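Local coordinates for BAR/IMD domain-containing adapter protein 2-like 2 (Mus musculus, PDB 3OK8) that binds phosphoinositides through its I-BAR (IMD) domain and induces planar or gently curved membrane structures, at residues H86-S89 with D90-V94; N31-Y34 with L35-Y39; Q168-V171 with S172-R176. All coordinates share one frame; numbering follows the deposited sequence.

Interaction 1 (H86-S89 with D90-V94)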
loop_
_atom_site.group_PDB
_atom_site.type_symbol
_atom_site.label_atom_id
_atom_site.label_comp_id
_atom_site.label_asym_id
_atom_site.label_seq_id
_atom_site.Cartn_x
_atom_site.Cartn_y
_atom_site.Cartn_z
ATOM N N HIS A 86 7.975 5.148 9.829
ATOM C CA HIS A 86 8.379 6.271 8.973
ATOM C C HIS A 86 7.763 6.207 7.585
ATOM O O HIS A 86 7.209 7.194 7.116
ATOM C CB HIS A 86 9.897 6.353 8.844
ATOM C CG HIS A 86 10.595 6.592 10.144
ATOM N ND1 HIS A 86 10.283 7.651 10.970
ATOM C CD2 HIS A 86 11.600 5.919 10.756
ATOM C CE1 HIS A 86 11.060 7.616 12.039
ATOM N NE2 HIS A 86 11.866 6.572 11.934
ATOM N N LEU A 87 7.881 5.049 6.933
ATOM C CA LEU A 87 7.333 4.834 5.592
ATOM C C LEU A 87 5.851 5.133 5.573
ATOM O O LEU A 87 5.302 5.532 4.555
ATOM C CB LEU A 87 7.548 3.384 5.135
ATOM C CG LEU A 87 8.884 2.991 4.486
ATOM C CD1 LEU A 87 10.057 3.310 5.399
ATOM C CD2 LEU A 87 8.894 1.514 4.114
ATOM N N ASN A 88 5.203 4.909 6.709
ATOM C CA ASN A 88 3.779 5.154 6.832
ATOM C C ASN A 88 3.481 6.631 6.964
ATOM O O ASN A 88 2.468 7.113 6.448
ATOM C CB ASN A 88 3.200 4.421 8.034
ATOM C CG ASN A 88 1.695 4.545 8.112
ATOM O OD1 ASN A 88 1.155 5.204 9.004
ATOM N ND2 ASN A 88 1.006 3.920 7.170
ATOM N N SER A 89 4.350 7.348 7.674
ATOM C CA SER A 89 4.223 8.801 7.768
ATOM C C SER A 89 4.306 9.400 6.374
ATOM O O SER A 89 3.524 10.270 6.019
ATOM C CB SER A 89 5.321 9.383 8.648
ATOM O OG SER A 89 5.328 8.758 9.916
ATOM N N ASP A 90 5.272 8.897 5.608
ATOM C CA ASP A 90 5.545 9.296 4.244
ATOM C C ASP A 90 4.350 9.019 3.369
ATOM O O ASP A 90 4.022 9.812 2.488
ATOM C CB ASP A 90 6.732 8.501 3.702
ATOM C CG ASP A 90 8.063 9.130 4.048
ATOM O OD1 ASP A 90 8.061 10.247 4.612
ATOM O OD2 ASP A 90 9.110 8.505 3.756
ATOM N N LEU A 91 3.707 7.880 3.603
ATOM C CA LEU A 91 2.628 7.478 2.730
ATOM C C LEU A 91 1.329 8.216 3.032
ATOM O O LEU A 91 0.567 8.509 2.116
ATOM C CB LEU A 91 2.419 5.967 2.740
ATOM C CG LEU A 91 1.362 5.527 1.713
ATOM C CD1 LEU A 91 1.906 5.650 0.293
ATOM C CD2 LEU A 91 0.837 4.120 1.983
ATOM N N GLU A 92 1.074 8.525 4.304
ATOM C CA GLU A 92 -0.147 9.259 4.642
ATOM C C GLU A 92 -0.048 10.722 4.168
ATOM O O GLU A 92 -0.951 11.531 4.407
ATOM C CB GLU A 92 -0.495 9.136 6.132
ATOM C CG GLU A 92 -1.989 8.856 6.395
ATOM C CD GLU A 92 -2.252 8.034 7.665
ATOM O OE1 GLU A 92 -1.312 7.398 8.199
ATOM O OE2 GLU A 92 -3.414 8.020 8.128
ATOM N N VAL A 93 1.042 11.045 3.470
ATOM C CA VAL A 93 1.179 12.343 2.817
ATOM C C VAL A 93 0.549 12.292 1.440
ATOM O O VAL A 93 -0.248 13.151 1.077
ATOM C CB VAL A 93 2.652 12.761 2.654
ATOM C CG1 VAL A 93 2.734 14.157 2.062
ATOM C CG2 VAL A 93 3.396 12.672 3.999
ATOM N N VAL A 94 0.926 11.274 0.675
ATOM C CA VAL A 94 0.317 10.981 -0.617
ATOM C C VAL A 94 -1.193 10.757 -0.485
ATOM O O VAL A 94 -1.980 11.228 -1.314
ATOM C CB VAL A 94 0.942 9.704 -1.188
ATOM C CG1 VAL A 94 0.447 9.432 -2.602
ATOM C CG2 VAL A 94 2.467 9.790 -1.120
#
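Asp90 N reaches back to His86 O with a nearly straight hydrogen bond of 3.0 Å, the first of the i to i+4 bonds that join residues 86-89 to 90-94 along helix 71-147. The next donor, Leu91 N, lies 3.0 Å from Leu87 O but meets it at a bent N-H angle of 132°, and it also leans weakly on Asn88 O. That oxygen is therefore shared: its stronger donor is Glu92 N, at 2.9 Å.

Beyond the backbone, Asn88 and Glu92, the latter in the conformer given, lie alongside each other and reach helix 5-66, where Ser47 touches both and His44 touches Glu92. The hydroxyl of Ser89 turns back beside its own backbone N (chi1 -55°) and is taken by Arg85 O, one turn earlier. Asp90 CB packs on Leu87 O at 3.4 Å. On helix 153-217 the Asp90 side chain touches Phe203 and Arg206 and Leu87 packs on Met210, while Leu87 also meets Phe200 of the second subunit. The chemistry is thus mainly that of a helical backbone satisfying itself, with one buried carboxylate oxygen, Asp90 OD2, lacking a hydrogen-bond partner, which probably carries some desolvation cost.

Interaction 2 (N31-Y34 with L35-Y39); sequences NLVY and LGNNY
Two first torsions set this contact: Tyr34 CG stands anti to its own N (chi1 176°), while Leu35 CG lies beside its N (chi1 -66°), and the two side chains meet with Tyr34 CD2 4.0 Å from Leu35 CD2. They belong to one turn of helix 5-66, in the three-helix bundle of the I-BAR domain. On its other branch, Leu35 CD1 lies 3.4 Å from Asn31 OD1, so the leucine is held between amide and ring. An alanine in place of Leu35 is likely to leave the Asn31 amide and the Tyr34 ring without this apolar filling and to open a gap against Val52 of the second subunit, on which the leucine also packs. Asn31 itself packs on Lys59 of that subunit, and Leu32 on its Ile57.

Beneath the side chains, Leu35 N bonds to Asn31 O almost straight, at 2.7 Å, and Gly36 N bonds to Leu32 O, where a CB on Gly36 would clash with Leu32 O. Asn38 ND2 comes over a face of the Tyr34 ring, ring and amide planes 60° apart, while Asn38 OD1 also accepts from Arg41. One water donates to both Tyr34 O, at 2.5 Å, and Asn38 OD1, at 2.6 Å.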
loop_
_atom_site.group_PDB
_atom_site.type_symbol
_atom_site.label_atom_id
_atom_site.label_comp_id
_atom_site.label_asym_id
_atom_site.label_seq_id
_atom_site.Cartn_x
_atom_site.Cartn_y
_atom_site.Cartn_z
ATOM N N ASN A 31 -19.109 9.444 -9.039
ATOM C CA ASN A 31 -18.638 8.078 -8.906
ATOM C C ASN A 31 -17.198 7.970 -8.426
ATOM O O ASN A 31 -16.911 7.224 -7.486
ATOM C CB ASN A 31 -18.786 7.339 -10.232
ATOM C CG ASN A 31 -18.482 5.861 -10.108
ATOM O OD1 ASN A 31 -17.726 5.304 -10.906
ATOM N ND2 ASN A 31 -19.070 5.214 -9.100
ATOM N N LEU A 32 -16.289 8.685 -9.080
ATOM C CA LEU A 32 -14.888 8.715 -8.638
ATOM C C LEU A 32 -14.746 9.229 -7.210
ATOM O O LEU A 32 -13.832 8.820 -6.495
ATOM C CB LEU A 32 -14.011 9.529 -9.601
ATOM C CG LEU A 32 -13.066 8.768 -10.537
ATOM C CD1 LEU A 32 -13.557 7.360 -10.808
ATOM C CD2 LEU A 32 -12.843 9.542 -11.835
ATOM N N VAL A 33 -15.643 10.107 -6.772
ATOM C CA VAL A 33 -15.596 10.529 -5.371
ATOM C C VAL A 33 -16.101 9.412 -4.450
ATOM O O VAL A 33 -15.652 9.267 -3.320
ATOM C CB VAL A 33 -16.393 11.816 -5.094
ATOM C CG1 VAL A 33 -16.629 11.971 -3.589
ATOM C CG2 VAL A 33 -15.640 13.018 -5.622
ATOM N N TYR A 34 -17.042 8.623 -4.944
ATOM C CA TYR A 34 -17.527 7.480 -4.196
ATOM C C TYR A 34 -16.421 6.427 -4.094
ATOM O O TYR A 34 -15.995 6.058 -2.997
ATOM C CB TYR A 34 -18.756 6.905 -4.891
ATOM C CG TYR A 34 -19.312 5.652 -4.263
ATOM C CD1 TYR A 34 -19.994 5.705 -3.050
ATOM C CD2 TYR A 34 -19.180 4.417 -4.895
ATOM C CE1 TYR A 34 -20.518 4.554 -2.473
ATOM C CE2 TYR A 34 -19.706 3.256 -4.321
ATOM C CZ TYR A 34 -20.370 3.340 -3.116
ATOM O OH TYR A 34 -20.894 2.207 -2.556
ATOM N N LEU A 35 -15.958 5.951 -5.247
ATOM C CA LEU A 35 -14.928 4.933 -5.288
ATOM C C LEU A 35 -13.668 5.441 -4.610
ATOM O O LEU A 35 -12.943 4.676 -3.979
ATOM C CB LEU A 35 -14.635 4.541 -6.733
ATOM C CG LEU A 35 -15.801 3.858 -7.431
ATOM C CD1 LEU A 35 -15.500 3.650 -8.906
ATOM C CD2 LEU A 35 -16.124 2.534 -6.723
ATOM N N GLY A 36 -13.414 6.740 -4.751
ATOM C CA GLY A 36 -12.256 7.366 -4.146
ATOM C C GLY A 36 -12.299 7.301 -2.626
ATOM O O GLY A 36 -11.286 7.059 -1.974
ATOM N N ASN A 37 -13.472 7.512 -2.043
ATOM C CA ASN A 37 -13.563 7.477 -0.590
ATOM C C ASN A 37 -13.348 6.065 -0.013
ATOM O O ASN A 37 -12.729 5.905 1.048
ATOM C CB ASN A 37 -14.861 8.127 -0.124
ATOM C CG ASN A 37 -14.737 9.637 -0.030
ATOM O OD1 ASN A 37 -13.661 10.154 0.273
ATOM N ND2 ASN A 37 -15.827 10.351 -0.286
ATOM N N ASN A 38 -13.840 5.062 -0.740
ATOM C CA ASN A 38 -13.591 3.650 -0.458
ATOM C C ASN A 38 -12.102 3.345 -0.478
ATOM O O ASN A 38 -11.584 2.616 0.368
ATOM C CB ASN A 38 -14.250 2.774 -1.521
ATOM C CG ASN A 38 -15.750 2.637 -1.337
ATOM O OD1 ASN A 38 -16.338 3.124 -0.364
ATOM N ND2 ASN A 38 -16.380 1.955 -2.281
ATOM N N TYR A 39 -11.430 3.891 -1.482
ATOM C CA TYR A 39 -9.982 3.785 -1.620
ATOM C C TYR A 39 -9.247 4.312 -0.368
ATOM O O TYR A 39 -8.340 3.663 0.159
ATOM C CB TYR A 39 -9.571 4.579 -2.854
ATOM C CG TYR A 39 -8.256 4.195 -3.490
ATOM C CD1 TYR A 39 -7.328 3.404 -2.829
ATOM C CD2 TYR A 39 -7.929 4.664 -4.755
ATOM C CE1 TYR A 39 -6.122 3.072 -3.428
ATOM C CE2 TYR A 39 -6.731 4.345 -5.354
ATOM C CZ TYR A 39 -5.826 3.555 -4.691
ATOM O OH TYR A 39 -4.634 3.248 -5.318
HETATM O O HOH W 1 -19.368 0.890 -0.974
HETATM O O HOH W 2 -17.475 5.318 -1.136
#

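Interaction 3 (Q168-V171 with S172-R176)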
loop_
_atom_site.group_PDB
_atom_site.type_symbol
_atom_site.label_atom_id
_atom_site.label_comp_id
_atom_site.label_asym_id
_atom_site.label_seq_id
_atom_site.Cartn_x
_atom_site.Cartn_y
_atom_site.Cartn_z
ATOM N N GLN A 168 -24.259 31.066 -39.140
ATOM C CA GLN A 168 -23.175 30.140 -39.453
ATOM C C GLN A 168 -22.014 30.370 -38.492
ATOM O O GLN A 168 -21.437 29.419 -37.960
ATOM C CB GLN A 168 -22.695 30.303 -40.896
ATOM C CG GLN A 168 -23.596 29.647 -41.936
ATOM C CD GLN A 168 -23.060 29.788 -43.353
ATOM O OE1 GLN A 168 -22.605 30.859 -43.751
ATOM N NE2 GLN A 168 -23.111 28.702 -44.118
ATOM N N ALA A 169 -21.686 31.641 -38.273
ATOM C CA ALA A 169 -20.602 32.030 -37.382
ATOM C C ALA A 169 -20.846 31.530 -35.968
ATOM O O ALA A 169 -20.004 30.841 -35.404
ATOM C CB ALA A 169 -20.433 33.533 -37.377
ATOM N N PHE A 170 -21.999 31.904 -35.416
ATOM C CA PHE A 170 -22.440 31.515 -34.074
ATOM C C PHE A 170 -22.450 30.000 -33.863
ATOM O O PHE A 170 -21.831 29.492 -32.939
ATOM C CB PHE A 170 -23.832 32.110 -33.802
ATOM C CG PHE A 170 -24.653 31.349 -32.783
ATOM C CD1 PHE A 170 -25.475 30.300 -33.172
ATOM C CD2 PHE A 170 -24.638 31.713 -31.447
ATOM C CE1 PHE A 170 -26.240 29.614 -32.251
ATOM C CE2 PHE A 170 -25.400 31.031 -30.523
ATOM C CZ PHE A 170 -26.206 29.981 -30.925
ATOM N N VAL A 171 -23.159 29.289 -34.727
ATOM C CA VAL A 171 -23.232 27.841 -34.675
ATOM C C VAL A 171 -21.848 27.196 -34.745
ATOM O O VAL A 171 -21.580 26.209 -34.067
ATOM C CB VAL A 171 -24.124 27.306 -35.821
ATOM C CG1 VAL A 171 -23.337 26.397 -36.745
ATOM C CG2 VAL A 171 -25.378 26.633 -35.279
ATOM N N SER A 172 -20.971 27.762 -35.565
ATOM C CA SER A 172 -19.633 27.212 -35.748
ATOM C C SER A 172 -18.786 27.457 -34.505
ATOM O O SER A 172 -18.006 26.601 -34.082
ATOM C CB SER A 172 -18.971 27.854 -36.968
ATOM O OG SER A 172 -17.613 27.468 -37.081
ATOM N N GLU A 173 -18.962 28.637 -33.924
ATOM C CA GLU A 173 -18.222 29.043 -32.739
ATOM C C GLU A 173 -18.671 28.270 -31.494
ATOM O O GLU A 173 -17.861 27.959 -30.617
ATOM C CB GLU A 173 -18.390 30.548 -32.522
ATOM C CG GLU A 173 -17.871 31.064 -31.189
ATOM C CD GLU A 173 -16.362 30.890 -31.031
ATOM O OE1 GLU A 173 -15.638 31.110 -32.029
ATOM O OE2 GLU A 173 -15.908 30.543 -29.907
ATOM N N SER A 174 -19.965 27.977 -31.419
ATOM C CA SER A 174 -20.540 27.254 -30.292
ATOM C C SER A 174 -20.016 25.833 -30.204
ATOM O O SER A 174 -19.698 25.349 -29.102
ATOM C CB SER A 174 -22.058 27.216 -30.407
ATOM O OG SER A 174 -22.610 28.486 -30.135
ATOM N N LYS A 175 -19.939 25.169 -31.359
ATOM C CA LYS A 175 -19.443 23.796 -31.428
ATOM C C LYS A 175 -17.988 23.705 -30.976
ATOM O O LYS A 175 -17.604 22.767 -30.284
ATOM C CB LYS A 175 -19.596 23.203 -32.836
ATOM C CG LYS A 175 -19.369 21.688 -32.874
ATOM C CD LYS A 175 -19.458 21.136 -34.280
ATOM C CE LYS A 175 -19.364 19.616 -34.298
ATOM N NZ LYS A 175 -20.077 19.017 -35.475
ATOM N N ARG A 176 -17.188 24.685 -31.379
ATOM C CA ARG A 176 -15.801 24.774 -30.944
ATOM C C ARG A 176 -15.720 25.050 -29.438
ATOM O O ARG A 176 -14.974 24.391 -28.717
ATOM C CB ARG A 176 -15.075 25.856 -31.739
ATOM C CG ARG A 176 -13.771 26.313 -31.136
ATOM C CD ARG A 176 -13.451 27.753 -31.546
ATOM N NE ARG A 176 -12.492 28.371 -30.630
ATOM C CZ ARG A 176 -12.769 28.715 -29.372
ATOM N NH1 ARG A 176 -11.833 29.268 -28.612
ATOM N NH2 ARG A 176 -13.978 28.505 -28.868
#
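Ser172, which opens residues 172-176, gives its N to Gln168 O at 2.9 Å, and its CB rests on the same oxygen; Val171 CG1 crowds this N at 3.0 Å, the valine's first torsion lying off the usual staggered positions at 119°.

Glu173 N continues the helical pattern to Ala169 O, again 2.9 Å away, with CB packed against that carbonyl. Its chain bends at chi2 and turns to Arg176, where OE2 and NH2 form a salt bridge in which the oxygen lies well out of the guanidinium plane, making the attraction one of charge alone.

Ser174 N bonds to Phe170 O at 2.8 Å, nearly in line with the carbonyl. With OG beside the backbone N (chi1 -72°), the hydroxyl swings back over one face of the Phe170 ring, 3.8 Å from CE2 and displaced toward the rim; OG also lies 3.1 Å from Phe170 O.

Lys175 N closes the series with a weak bond to Val171 O, while its extended side chain runs to helix 5-66, reaching Ser13, Thr14 and a cation-pi contact with Phe10. Val171 also packs on Phe10, and on Tyr128 of helix 71-147. Phe170 touches Glu127 and Arg131 of helix 71-147, and Ser174 meets Tyr124, so this part of helix 153-217 packs on both other helices of the bundle, with Ala169, Ser172 and Glu173 on the exposed side.

How the interactions relate
Each of the three long helices of the I-BAR domain carries one of these contacts, and all are local, within two or three turns. Along the chain the order is interaction 2 on helix 5-66, interaction 1 on helix 71-147 and interaction 3 on helix 153-217. Interactions 1 and 2 are neighbours, their centres about 20 Å apart and nearest atoms about 8 Å apart. Interaction 3 lies far off, with its centre about 50 Å from that of interaction 1, across the chain's centre, and about 37 Å from that of interaction 2. Interactions 1 and 2 both touch the second subunit, whereas no other chain of the assembly touches interaction 3, consistent with an elongated dimer of helical bundles.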